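Local atomic coordinates of putative xanthine dehydrogenase YAGS fad-binding subunit (Escherichia coli, PDB entry 5G5G), a protein that probably serves as the molybdenum-cofactor-binding subunit of a periplasmic aldehyde oxidase, carrying the pterin cytosine dinucleotide and molybdenum at which aldehydes are oxidised. Residues C[183-188]-C[657-662]; C[639-644]-C[716-721]; C[629-634]-C[668-673]; C[190-195]-C[267-272]; C[591-596]-C[703-708]. One frame throughout, in Å; residues are numbered along the deposited sequence.

Contact 1 (C[183-188]-C[657-662]); sequences PDQSHM and AGYEVP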
# COMPACT_ATOMS: atom_id res chain seq x y z
N PRO C 183 4.66 14.99 -4.46
CA PRO C 183 5.28 14.09 -5.40
C PRO C 183 4.24 13.24 -6.14
O PRO C 183 3.04 13.20 -5.76
CB PRO C 183 6.12 13.17 -4.45
CG PRO C 183 5.29 13.06 -3.24
CD PRO C 183 4.62 14.42 -3.11
N ASP C 184 4.72 12.53 -7.16
CA ASP C 184 3.93 11.49 -7.74
C ASP C 184 3.63 10.43 -6.67
O ASP C 184 4.49 10.09 -5.82
CB ASP C 184 4.66 10.88 -8.94
CG ASP C 184 4.97 11.90 -10.00
OD1 ASP C 184 4.04 12.25 -10.73
OD2 ASP C 184 6.17 12.32 -10.08
N GLN C 185 2.39 9.96 -6.64
CA GLN C 185 1.98 8.93 -5.67
C GLN C 185 1.34 7.75 -6.38
O GLN C 185 0.78 7.88 -7.49
CB GLN C 185 1.03 9.49 -4.57
CG GLN C 185 1.64 10.65 -3.81
CD GLN C 185 0.64 11.42 -2.93
OE1 GLN C 185 -0.55 11.38 -3.15
NE2 GLN C 185 1.18 12.21 -1.97
N SER C 186 1.30 6.64 -5.66
CA SER C 186 0.84 5.37 -6.22
C SER C 186 -0.24 4.72 -5.38
O SER C 186 -0.17 4.73 -4.15
CB SER C 186 2.07 4.40 -6.37
OG SER C 186 1.82 3.39 -7.33
N HIS C 187 -1.18 4.02 -6.03
CA HIS C 187 -2.33 3.48 -5.29
C HIS C 187 -1.95 2.37 -4.33
O HIS C 187 -2.40 2.31 -3.18
CB HIS C 187 -3.41 3.00 -6.24
CG HIS C 187 -3.69 3.98 -7.32
ND1 HIS C 187 -2.94 4.02 -8.49
CD2 HIS C 187 -4.59 4.97 -7.41
CE1 HIS C 187 -3.37 5.01 -9.23
NE2 HIS C 187 -4.38 5.60 -8.60
N MET C 188 -1.09 1.48 -4.83
CA MET C 188 -0.65 0.32 -4.07
C MET C 188 -1.80 -0.49 -3.51
O MET C 188 -1.74 -1.02 -2.39
CB MET C 188 0.29 0.72 -2.92
CG MET C 188 1.42 1.66 -3.29
SD MET C 188 2.67 0.94 -4.37
CE MET C 188 3.46 -0.15 -3.35
N ALA C 657 8.07 -2.53 -1.24
CA ALA C 657 9.10 -2.19 -0.23
C ALA C 657 9.68 -0.80 -0.51
O ALA C 657 9.77 0.02 0.42
CB ALA C 657 10.22 -3.22 -0.23
N GLY C 658 10.00 -0.50 -1.77
CA GLY C 658 10.57 0.80 -2.10
C GLY C 658 9.62 2.00 -1.91
O GLY C 658 10.07 3.11 -1.54
N TYR C 659 8.36 1.82 -2.28
CA TYR C 659 7.33 2.86 -2.10
C TYR C 659 6.65 2.54 -0.81
O TYR C 659 5.95 1.52 -0.71
CB TYR C 659 6.35 2.84 -3.26
CG TYR C 659 5.27 3.95 -3.14
CD1 TYR C 659 4.08 3.74 -2.41
CD2 TYR C 659 5.46 5.18 -3.74
CE1 TYR C 659 3.10 4.72 -2.32
CE2 TYR C 659 4.51 6.15 -3.69
CZ TYR C 659 3.32 5.92 -2.98
OH TYR C 659 2.36 6.92 -2.91
N GLU C 660 6.83 3.41 0.19
CA GLU C 660 6.51 3.04 1.54
C GLU C 660 5.15 3.56 1.94
O GLU C 660 4.93 4.77 1.93
CB GLU C 660 7.55 3.53 2.55
CG GLU C 660 8.92 2.95 2.32
CD GLU C 660 9.96 3.45 3.33
OE1 GLU C 660 9.61 4.27 4.22
OE2 GLU C 660 11.13 3.06 3.21
N VAL C 661 4.28 2.62 2.31
CA VAL C 661 2.97 2.92 2.88
C VAL C 661 2.97 2.61 4.35
O VAL C 661 3.82 1.91 4.84
CB VAL C 661 1.83 2.19 2.17
CG1 VAL C 661 1.87 2.53 0.69
CG2 VAL C 661 1.85 0.67 2.45
N PRO C 662 2.01 3.17 5.11
CA PRO C 662 2.06 2.97 6.54
C PRO C 662 1.83 1.51 6.94
O PRO C 662 1.11 0.82 6.27
CB PRO C 662 0.88 3.79 7.03
CG PRO C 662 0.83 4.92 6.04
CD PRO C 662 1.04 4.21 4.75
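The ring of Tyr659 lies against 183-188. Over one face, displaced toward the rim, sits Ser186 CB, a CH-pi contact in which this carbon lies 4.0 Å from the centroid of the Tyr659 ring and 15° off its normal. At the ring edge, close to its plane, the carbonyl oxygen of Asp184 comes near Tyr659 CE2 at a loose 4.5 Å. Met188 approaches at a slant. Its CG meets Tyr659 CD1 at 3.5 Å, and its SD is 4.5 Å from the ring centroid. Bends at chi2 and chi3 fold the thioether back against the ring instead of past it, while the same CG rests on Val661 CG1 at 4.1 Å.

The phenol is placed by its first torsion: CG is anti to the backbone N (chi1 -178°), which sends the ring straight into the other loop. There Ser186 N donates to Tyr659 OH over 3.0 Å in an almost linear bond. Glu640 is a second hydrogen-bond partner of that hydroxyl, so a buried oxygen is gripped twice. Gln185 passes beside the hydroxyl with its CB, its amide oxygen being bonded to Arg282; this side chain lies about 11 Å from the molybdenum ion. A basic side chain of another protein chain binds Ser186 O. The arrangement is a Met-aromatic contact beside a doubly hydrogen-bonded tyrosine hydroxyl, joining loops from the two molybdopterin-binding family regions.

Contact 2 (C[639-644]-C[716-721]); sequences MEELAV and DYPITL. With GOL (glycerol), chain B.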
# COMPACT_ATOMS: atom_id res chain seq x y z
N MET C 639 5.89 9.67 4.23
CA MET C 639 6.72 8.59 3.64
C MET C 639 6.53 8.30 2.17
O MET C 639 7.48 7.80 1.55
CB MET C 639 6.54 7.31 4.48
CG MET C 639 5.11 6.81 4.53
SD MET C 639 4.84 5.36 5.59
CE MET C 639 4.77 6.08 7.21
N GLU C 640 5.37 8.58 1.58
CA GLU C 640 5.08 8.17 0.20
C GLU C 640 5.66 9.10 -0.85
O GLU C 640 5.47 10.34 -0.82
CB GLU C 640 3.57 8.12 0.00
CG GLU C 640 2.93 6.95 0.64
CD GLU C 640 1.44 6.81 0.41
OE1 GLU C 640 0.94 6.96 -0.75
OE2 GLU C 640 0.73 6.46 1.39
N GLU C 641 6.46 8.55 -1.74
CA GLU C 641 6.93 9.29 -2.90
C GLU C 641 7.41 8.31 -3.96
O GLU C 641 8.24 7.46 -3.68
CB GLU C 641 8.08 10.23 -2.51
CG GLU C 641 8.87 10.75 -3.69
CD GLU C 641 9.80 11.91 -3.34
OE1 GLU C 641 10.05 12.19 -2.14
OE2 GLU C 641 10.30 12.55 -4.31
N LEU C 642 6.94 8.48 -5.20
CA LEU C 642 7.57 7.80 -6.33
C LEU C 642 8.78 8.66 -6.73
O LEU C 642 8.61 9.75 -7.27
CB LEU C 642 6.63 7.66 -7.52
CG LEU C 642 5.47 6.67 -7.36
CD1 LEU C 642 4.39 6.86 -8.43
CD2 LEU C 642 5.96 5.24 -7.38
N ALA C 643 9.97 8.14 -6.50
CA ALA C 643 11.21 8.79 -6.87
C ALA C 643 11.38 8.78 -8.38
O ALA C 643 11.58 7.73 -8.97
CB ALA C 643 12.36 8.08 -6.21
N VAL C 644 11.40 9.97 -8.98
CA VAL C 644 11.63 10.10 -10.40
C VAL C 644 13.11 10.13 -10.73
O VAL C 644 13.88 10.94 -10.17
CB VAL C 644 10.99 11.39 -10.94
CG1 VAL C 644 11.36 11.61 -12.41
CG2 VAL C 644 9.48 11.33 -10.76
N ASP C 716 7.74 20.87 0.77
CA ASP C 716 7.91 19.81 -0.22
C ASP C 716 7.67 18.46 0.48
O ASP C 716 8.44 18.02 1.32
CB ASP C 716 9.27 19.86 -0.94
CG ASP C 716 10.44 19.70 -0.01
OD1 ASP C 716 10.54 20.50 0.93
OD2 ASP C 716 11.28 18.77 -0.23
N TYR C 717 6.53 17.86 0.18
CA TYR C 717 6.17 16.58 0.80
C TYR C 717 6.93 15.43 0.12
O TYR C 717 7.32 15.57 -1.04
CB TYR C 717 4.71 16.34 0.62
CG TYR C 717 3.77 17.17 1.45
CD1 TYR C 717 3.26 18.40 0.97
CD2 TYR C 717 3.31 16.69 2.63
CE1 TYR C 717 2.32 19.14 1.72
CE2 TYR C 717 2.34 17.37 3.36
CZ TYR C 717 1.85 18.59 2.90
OH TYR C 717 0.88 19.19 3.66
N PRO C 718 7.12 14.27 0.79
CA PRO C 718 6.76 14.03 2.18
C PRO C 718 7.76 14.65 3.15
O PRO C 718 8.92 14.95 2.77
CB PRO C 718 6.79 12.48 2.27
CG PRO C 718 7.83 12.09 1.26
CD PRO C 718 7.77 13.09 0.15
N ILE C 719 7.33 14.79 4.39
CA ILE C 719 8.12 15.43 5.42
C ILE C 719 8.93 14.36 6.17
O ILE C 719 8.52 13.85 7.22
CB ILE C 719 7.25 16.28 6.33
CG1 ILE C 719 6.46 17.32 5.50
CG2 ILE C 719 8.12 17.03 7.33
CD1 ILE C 719 5.40 18.07 6.29
N THR C 720 10.10 14.09 5.61
CA THR C 720 11.00 13.11 6.12
C THR C 720 12.09 13.76 6.92
O THR C 720 12.30 15.00 6.91
CB THR C 720 11.55 12.27 4.94
OG1 THR C 720 12.15 13.14 3.97
CG2 THR C 720 10.47 11.46 4.36
N LEU C 721 12.78 12.96 7.72
CA LEU C 721 13.67 13.50 8.73
C LEU C 721 14.83 14.33 8.13
O LEU C 721 15.34 15.29 8.74
CB LEU C 721 14.23 12.38 9.61
CG LEU C 721 15.18 11.35 8.96
CD1 LEU C 721 16.64 11.76 8.88
CD2 LEU C 721 15.06 10.00 9.69
C1 GOL B . 10.10 15.42 -2.41
O1 GOL B . 10.93 14.67 -1.49
C2 GOL B . 10.84 16.32 -3.41
O2 GOL B . 11.77 17.19 -2.73
C3 GOL B . 11.50 15.51 -4.53
O3 GOL B . 12.28 14.42 -4.01
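Pro718 meets Met639, Glu640 and Glu641 by van der Waals contact alone, no hydrogen bond joining the two segments directly. Its CB sits 3.5 Å from Met639 N, where the chain has just left the helix, and its CG rests 3.6 Å from Glu640 O. The ring also lies beside the Glu641 carboxylate, with Pro718 CD 3.4 Å from Glu641 OE1. A cis peptide bond precedes this proline.

Polar links run through a glycerol, probably picked up from the crystallisation liquor. Its O1 donates to Glu641 OE1 and its O3 to Glu641 OE2, each at 2.7 Å, so both carboxylate oxygens are held, fixing that group's rotation in the crystal. The third hydroxyl, O2, reaches Asp716 OD2 at 3.0 Å in one of two conformers of that residue, so that bond is less certain. Lys723 binds the glycerol and pairs with Asp716 as well, a positive charge that would be expected to ease the proximity of two acids.

Within 716-721, Ile719 centres an inverse gamma turn closed by a weak bond from Thr720 N to Pro718 O. The turn follows Tyr717, which packs on helix 698-710 and on strand 174-182, while 639-644 leads out of helix 619-638.

Contact 3 (C[629-634]-C[668-673]); sequences AMTMGM and PKQEVI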
# COMPACT_ATOMS: atom_id res chain seq x y z
N ALA C 629 -8.66 6.54 5.31
CA ALA C 629 -8.19 7.73 4.66
C ALA C 629 -7.16 8.50 5.50
O ALA C 629 -6.21 9.09 4.93
CB ALA C 629 -9.36 8.61 4.30
N MET C 630 -7.39 8.54 6.81
CA MET C 630 -6.40 9.09 7.77
C MET C 630 -5.02 8.40 7.61
O MET C 630 -3.99 9.08 7.52
CB MET C 630 -6.88 9.01 9.21
CG MET C 630 -8.06 9.99 9.48
SD MET C 630 -9.12 9.49 10.87
CE MET C 630 -8.08 9.91 12.21
N THR C 631 -5.04 7.08 7.51
CA THR C 631 -3.84 6.32 7.28
C THR C 631 -3.18 6.64 5.95
O THR C 631 -1.96 6.87 5.90
CB THR C 631 -4.19 4.82 7.41
OG1 THR C 631 -4.76 4.62 8.73
CG2 THR C 631 -2.95 4.00 7.19
N MET C 632 -3.96 6.74 4.87
CA MET C 632 -3.40 7.09 3.57
C MET C 632 -2.83 8.53 3.56
O MET C 632 -1.79 8.80 2.93
CB MET C 632 -4.48 6.88 2.51
CG MET C 632 -3.98 6.98 1.11
SD MET C 632 -5.28 6.32 -0.01
CE MET C 632 -5.09 4.58 0.13
N GLY C 633 -3.46 9.41 4.31
CA GLY C 633 -2.93 10.75 4.51
C GLY C 633 -1.65 10.80 5.32
O GLY C 633 -0.78 11.67 5.10
N MET C 634 -1.54 9.94 6.31
CA MET C 634 -0.26 9.78 7.03
C MET C 634 0.82 9.39 6.02
O MET C 634 1.96 9.90 6.08
CB MET C 634 -0.34 8.76 8.15
CG MET C 634 0.80 8.87 9.14
SD MET C 634 0.99 7.48 10.26
CE MET C 634 -0.60 7.48 11.06
N PRO C 668 -1.51 5.47 15.13
CA PRO C 668 -1.87 5.97 16.43
C PRO C 668 -3.32 5.68 16.71
O PRO C 668 -4.04 5.03 15.90
CB PRO C 668 -1.69 7.46 16.28
CG PRO C 668 -2.13 7.71 14.91
CD PRO C 668 -1.72 6.49 14.10
N LYS C 669 -3.74 6.17 17.88
CA LYS C 669 -5.15 6.27 18.17
C LYS C 669 -5.77 7.11 17.05
O LYS C 669 -5.27 8.20 16.76
CB LYS C 669 -5.29 6.94 19.53
CG LYS C 669 -6.68 7.31 20.00
CD LYS C 669 -6.50 8.03 21.36
CE LYS C 669 -7.16 9.37 21.42
NZ LYS C 669 -8.61 9.09 21.53
N GLN C 670 -6.83 6.59 16.44
CA GLN C 670 -7.59 7.31 15.38
C GLN C 670 -9.09 7.40 15.75
O GLN C 670 -9.78 6.37 15.85
CB GLN C 670 -7.43 6.64 14.05
CG GLN C 670 -6.01 6.66 13.53
CD GLN C 670 -5.84 5.83 12.25
OE1 GLN C 670 -6.45 4.75 12.07
NE2 GLN C 670 -4.99 6.31 11.38
N GLU C 671 -9.57 8.62 15.96
CA GLU C 671 -10.98 8.87 16.33
C GLU C 671 -11.70 9.61 15.22
O GLU C 671 -11.12 10.41 14.52
CB GLU C 671 -11.08 9.66 17.62
CG GLU C 671 -10.50 8.92 18.82
CD GLU C 671 -11.32 7.68 19.20
OE1 GLU C 671 -12.58 7.72 19.04
OE2 GLU C 671 -10.68 6.66 19.65
N VAL C 672 -12.96 9.26 15.03
CA VAL C 672 -13.79 9.86 14.01
C VAL C 672 -15.13 10.28 14.63
O VAL C 672 -15.72 9.49 15.37
CB VAL C 672 -14.07 8.91 12.84
CG1 VAL C 672 -14.93 9.61 11.78
CG2 VAL C 672 -12.79 8.39 12.17
N ILE C 673 -15.62 11.48 14.30
CA ILE C 673 -16.97 11.91 14.73
C ILE C 673 -17.68 12.35 13.46
O ILE C 673 -17.11 13.15 12.70
CB ILE C 673 -16.91 13.09 15.70
CG1 ILE C 673 -16.27 12.65 17.04
CG2 ILE C 673 -18.31 13.69 15.95
CD1 ILE C 673 -15.98 13.78 17.98
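Met630 and Gln670 run alongside each other head to tail, the methionine reaching from helix to strand and the glutamine from strand to helix. The Met630 methyl, CE, thus ends at the root of the glutamine, 3.8 Å from Gln670 CB, while the amide nitrogen comes up to Met630 CB. The bend at chi3 turns that methyl along the strand toward Glu671 O, and the sulfur is left beside Val672, with Met630 SD 4.0 Å from Val672 CG2.

Thr631 lies crosswise to the end of the Gln670 side chain. Extended beyond CG, the glutamine delivers NE2 to Thr631 OG1 at 3.2 Å, nearly straight at 170°, with the hydroxyl oxygen lying in the amide plane. The Thr631 hydroxyl is also bonded to Ile627 O one helical turn back. Helix 619-638 is joined here to strand 669-674, an edge strand of its sheet within this chain. Since that strand runs parallel to its neighbour 602-612, the order is that of a beta-alpha-beta crossover with a long excursion after the helix. The axes of the two segments approach to 10.5 Å at 129°.

A leucine in place of Gln670 would probably leave Thr631 OG1 without its donor from the strand. Farther along, the Met634 methyl CE comes up to the Pro668 ring at CD; Met634 has two conformers, so how close they are is doubtful.

Contact 4 (C[190-195]-C[267-272]); sequences MEPHAS and KVMLPR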
# COMPACT_ATOMS: atom_id res chain seq x y z
N MET C 190 -3.89 -3.57 -2.57
CA MET C 190 -3.21 -4.80 -2.16
C MET C 190 -3.46 -5.91 -3.15
O MET C 190 -2.63 -6.79 -3.26
CB MET C 190 -3.62 -5.20 -0.76
CG MET C 190 -2.66 -6.18 -0.09
SD MET C 190 -0.94 -5.64 0.02
CE MET C 190 -1.14 -4.04 0.71
N GLU C 191 -4.58 -5.89 -3.89
CA GLU C 191 -4.78 -6.84 -5.00
C GLU C 191 -4.15 -6.27 -6.26
O GLU C 191 -4.62 -5.26 -6.78
CB GLU C 191 -6.28 -7.18 -5.22
CG GLU C 191 -6.55 -8.14 -6.38
CD GLU C 191 -7.98 -8.07 -6.90
OE1 GLU C 191 -8.71 -7.07 -6.64
OE2 GLU C 191 -8.36 -9.02 -7.60
N PRO C 192 -3.14 -6.98 -6.81
CA PRO C 192 -2.61 -6.57 -8.09
C PRO C 192 -3.73 -6.61 -9.11
O PRO C 192 -4.60 -7.51 -9.05
CB PRO C 192 -1.55 -7.69 -8.39
CG PRO C 192 -1.09 -8.17 -7.05
CD PRO C 192 -2.40 -8.12 -6.26
N HIS C 193 -3.64 -5.74 -10.09
CA HIS C 193 -4.60 -5.76 -11.18
C HIS C 193 -4.56 -7.16 -11.82
O HIS C 193 -3.50 -7.71 -12.09
CB HIS C 193 -4.25 -4.74 -12.25
CG HIS C 193 -4.40 -3.32 -11.83
ND1 HIS C 193 -3.59 -2.73 -10.89
CD2 HIS C 193 -5.28 -2.37 -12.21
CE1 HIS C 193 -3.96 -1.47 -10.73
NE2 HIS C 193 -4.97 -1.23 -11.53
N ALA C 194 -5.74 -7.73 -12.05
CA ALA C 194 -5.86 -9.03 -12.69
C ALA C 194 -7.18 -9.26 -13.39
O ALA C 194 -8.20 -8.72 -12.96
CB ALA C 194 -5.64 -10.14 -11.67
N SER C 195 -7.15 -10.11 -14.42
CA SER C 195 -8.35 -10.44 -15.19
C SER C 195 -8.25 -11.85 -15.72
O SER C 195 -7.14 -12.37 -15.99
CB SER C 195 -8.54 -9.48 -16.38
OG SER C 195 -8.68 -8.11 -16.00
N LYS C 267 -5.76 -16.18 -17.85
CA LYS C 267 -5.73 -15.20 -16.76
C LYS C 267 -4.40 -14.51 -16.67
O LYS C 267 -3.35 -15.11 -16.97
CB LYS C 267 -6.14 -15.81 -15.44
CG LYS C 267 -5.36 -16.95 -14.96
CD LYS C 267 -5.99 -17.44 -13.66
CE LYS C 267 -5.12 -18.33 -12.86
NZ LYS C 267 -5.65 -18.69 -11.51
N VAL C 268 -4.45 -13.24 -16.36
CA VAL C 268 -3.30 -12.34 -16.37
C VAL C 268 -3.34 -11.47 -15.12
O VAL C 268 -4.36 -10.84 -14.84
CB VAL C 268 -3.35 -11.39 -17.59
CG1 VAL C 268 -2.18 -10.40 -17.56
CG2 VAL C 268 -3.33 -12.19 -18.89
N MET C 269 -2.25 -11.46 -14.36
CA MET C 269 -2.08 -10.53 -13.24
C MET C 269 -0.88 -9.63 -13.56
O MET C 269 0.14 -10.11 -14.08
CB MET C 269 -1.78 -11.30 -11.97
CG MET C 269 -1.66 -10.43 -10.73
SD MET C 269 -1.38 -11.39 -9.19
CE MET C 269 -2.74 -12.50 -9.37
N LEU C 270 -0.99 -8.36 -13.26
CA LEU C 270 0.17 -7.45 -13.40
C LEU C 270 1.08 -7.69 -12.18
O LEU C 270 0.67 -7.48 -11.03
CB LEU C 270 -0.26 -6.00 -13.45
CG LEU C 270 -1.31 -5.65 -14.51
CD1 LEU C 270 -1.49 -4.14 -14.56
CD2 LEU C 270 -0.83 -6.13 -15.83
N PRO C 271 2.32 -8.11 -12.41
CA PRO C 271 3.20 -8.33 -11.24
C PRO C 271 3.43 -7.03 -10.47
O PRO C 271 3.52 -5.96 -11.11
CB PRO C 271 4.50 -8.80 -11.90
CG PRO C 271 4.12 -9.27 -13.28
CD PRO C 271 2.94 -8.47 -13.68
N ARG C 272 3.52 -7.11 -9.14
CA ARG C 272 3.63 -5.93 -8.30
C ARG C 272 4.76 -4.97 -8.80
O ARG C 272 4.52 -3.75 -8.86
CB ARG C 272 3.83 -6.30 -6.82
CG ARG C 272 3.94 -5.11 -5.88
CD ARG C 272 2.72 -4.22 -5.88
NE ARG C 272 1.60 -4.95 -5.35
CZ ARG C 272 0.37 -4.49 -5.25
NH1 ARG C 272 0.06 -3.26 -5.70
NH2 ARG C 272 -0.56 -5.28 -4.71
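The two chains run antiparallel, with Ala194 and Met269 forming a non-hydrogen-bonded pair and Ser195 and Val268 a hydrogen-bonded one. Ser195 and Val268 exchange two backbone bonds, each 2.9 Å from N to O, and Leu270 N adds a third to His193 O at 2.8 Å. The last of these extends the ladder just beyond the strands proper.

Ala194 and Met269 put their side chains on one face, with 4.0 Å between Ala194 CB and Met269 CB. From there Met269 runs out with CG anti to the backbone N (chi1 -177°), which brings Met269 CG slantwise to 3.6 Å from Pro192 CB; the sulfur follows along the same proline ring. Were Met269 cut back to an alanine, the Pro192 ring would probably be deprived of the neighbours lying against it, and a gap would open there. Leu270 brings CD1 against His193 CB at 3.6 Å, coming obliquely to the imidazole, whose NE2 is bonded to Gly244 O.

Arg272, bent at chi2 and chi3, doubles back so that its guanidinium brings NH2 obliquely up to CD and CG of Pro192. Its NH2 bonds Ala189 O and the backbone of another protein chain. Nearby, the Met190 side chain touches an iron-sulfur cluster. This is the pairing of two neighbouring strands in a mixed sheet, 266-269 beside 194-200, with the loop that leads into strand 194-200 running to the cluster and an interface with another subunit.

Contact 5 (C[591-596]-C[703-708]); sequences VEVGVH and ANAVYN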
# COMPACT_ATOMS: atom_id res chain seq x y z
N VAL C 591 -4.32 16.65 14.66
CA VAL C 591 -3.25 15.67 14.81
C VAL C 591 -2.25 16.08 15.86
O VAL C 591 -1.89 17.27 15.97
CB VAL C 591 -2.47 15.51 13.47
CG1 VAL C 591 -1.27 14.60 13.67
CG2 VAL C 591 -3.40 15.03 12.38
N GLU C 592 -1.79 15.10 16.63
CA GLU C 592 -0.66 15.27 17.52
C GLU C 592 0.47 14.40 16.99
O GLU C 592 0.25 13.19 16.69
CB GLU C 592 -1.04 14.91 18.97
CG GLU C 592 0.11 14.99 19.97
CD GLU C 592 -0.30 14.52 21.36
OE1 GLU C 592 -1.21 15.08 21.96
OE2 GLU C 592 0.33 13.59 21.88
N VAL C 593 1.67 14.99 16.82
CA VAL C 593 2.81 14.23 16.35
C VAL C 593 3.95 14.30 17.32
O VAL C 593 4.02 15.24 18.16
CB VAL C 593 3.40 14.74 15.03
CG1 VAL C 593 2.37 14.62 13.98
CG2 VAL C 593 3.89 16.19 15.16
N GLY C 594 4.87 13.34 17.20
CA GLY C 594 6.12 13.42 17.92
C GLY C 594 7.22 13.49 16.87
O GLY C 594 7.14 12.81 15.84
N VAL C 595 8.24 14.31 17.13
CA VAL C 595 9.40 14.38 16.24
C VAL C 595 10.61 14.09 17.13
O VAL C 595 10.83 14.76 18.15
CB VAL C 595 9.55 15.74 15.53
CG1 VAL C 595 10.84 15.77 14.68
CG2 VAL C 595 8.31 16.04 14.65
N HIS C 596 11.37 13.09 16.75
CA HIS C 596 12.51 12.73 17.58
C HIS C 596 13.55 13.86 17.57
O HIS C 596 14.03 14.30 16.50
CB HIS C 596 13.11 11.38 17.18
CG HIS C 596 13.96 10.78 18.25
ND1 HIS C 596 15.22 11.22 18.52
CD2 HIS C 596 13.71 9.79 19.14
CE1 HIS C 596 15.72 10.55 19.54
NE2 HIS C 596 14.82 9.66 19.92
N ALA C 703 1.60 18.00 8.69
CA ALA C 703 2.64 19.00 8.44
C ALA C 703 2.59 20.17 9.43
O ALA C 703 3.63 20.56 9.98
CB ALA C 703 2.54 19.55 7.02
N ASN C 704 1.39 20.69 9.69
CA ASN C 704 1.20 21.78 10.61
C ASN C 704 1.59 21.35 12.06
O ASN C 704 2.11 22.15 12.82
CB ASN C 704 -0.22 22.24 10.53
CG ASN C 704 -0.55 22.98 9.20
OD1 ASN C 704 0.32 23.46 8.50
ND2 ASN C 704 -1.81 23.10 8.91
N ALA C 705 1.30 20.10 12.41
CA ALA C 705 1.71 19.54 13.71
C ALA C 705 3.21 19.41 13.81
O ALA C 705 3.78 19.66 14.86
CB ALA C 705 1.02 18.17 13.97
N VAL C 706 3.87 18.96 12.73
CA VAL C 706 5.34 18.95 12.70
C VAL C 706 5.94 20.35 12.87
O VAL C 706 6.91 20.52 13.63
CB VAL C 706 5.88 18.29 11.41
CG1 VAL C 706 7.37 18.51 11.26
CG2 VAL C 706 5.52 16.78 11.35
N TYR C 707 5.33 21.34 12.21
CA TYR C 707 5.75 22.72 12.43
C TYR C 707 5.59 23.11 13.90
O TYR C 707 6.50 23.71 14.52
CB TYR C 707 5.00 23.71 11.56
CG TYR C 707 5.37 25.14 11.91
CD1 TYR C 707 6.64 25.63 11.62
CD2 TYR C 707 4.47 25.99 12.55
CE1 TYR C 707 7.01 26.93 11.97
CE2 TYR C 707 4.86 27.28 12.89
CZ TYR C 707 6.12 27.73 12.60
OH TYR C 707 6.49 28.99 12.92
N ASN C 708 4.42 22.84 14.46
CA ASN C 708 4.19 23.18 15.86
C ASN C 708 5.20 22.43 16.76
O ASN C 708 5.69 22.97 17.77
CB ASN C 708 2.76 22.85 16.25
CG ASN C 708 2.46 23.21 17.70
OD1 ASN C 708 2.33 22.33 18.56
ND2 ASN C 708 2.40 24.51 18.00
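Val593 and Ala705 form the tight centre of this contact, and the valines around them are more loosely fitted. Val593 straddles the alanine with both branches: CG1 stands 3.8 Å from Ala705 CB, and CG2 reaches over the helix backbone to Ala705 O at 3.5 Å. With chi1 at -62°, CG2 occupies the crowded position between the backbone N and the carbonyl carbon and points at the helix. In return the alanine methyl drops against the strand itself, Ala705 CB lying 3.6 Å from Val591 O. So small a side chain allows the axes of the two segments to close to 7.6 Å, crossing at -52°.

To either end the fit relaxes. Val591 CG1 is 4.3 Å from Ala705 CB, and the same spacing separates Val595 CG2 from Val706 CG1. Val595 is backed by the next turn of helix 698-710, through Ala709 and Thr710. Glu592, partly exposed, turns away from the helix to pair with Arg605 and Arg606, and on the helix Tyr707 points away from the strand, its hydroxyl bonded to Glu370.

Helix 698-710 is thereby laid on the sheet containing strand 584-596. With only valine and alanine side chains and some backbone atoms meeting, and no hydrogen bond across, the contact depends on complementary shape and burial of apolar surface; directional bonds come from Asn704 and Asn708 to Val435 and His433 of the neighbouring strand.

Contacts 1, 2 and 5 form a chain of touching neighbours. Contacts 1 and 2, with centres about 9 Å apart, share a probable hydrogen bond between Asp184 O and Leu642 N at 3.0 Å; contact 2 then leans on contact 5 through Ile719 CD1 and Ala703 CB, 3.3 Å apart. Contacts 3 and 5 do not touch but bring a helix each to the same sheet. Contact 4 touches contact 1 at Arg272 NH1, 4.0 Å from Met188 C, though its centre is about 37 Å from that of contact 5. Its Met190 side chain is about 4 Å from the iron-sulfur cluster; contact 1 lies between sites, with Val661 about 9 Å from that cluster and Gln185 about 11 Å from the molybdenum ion.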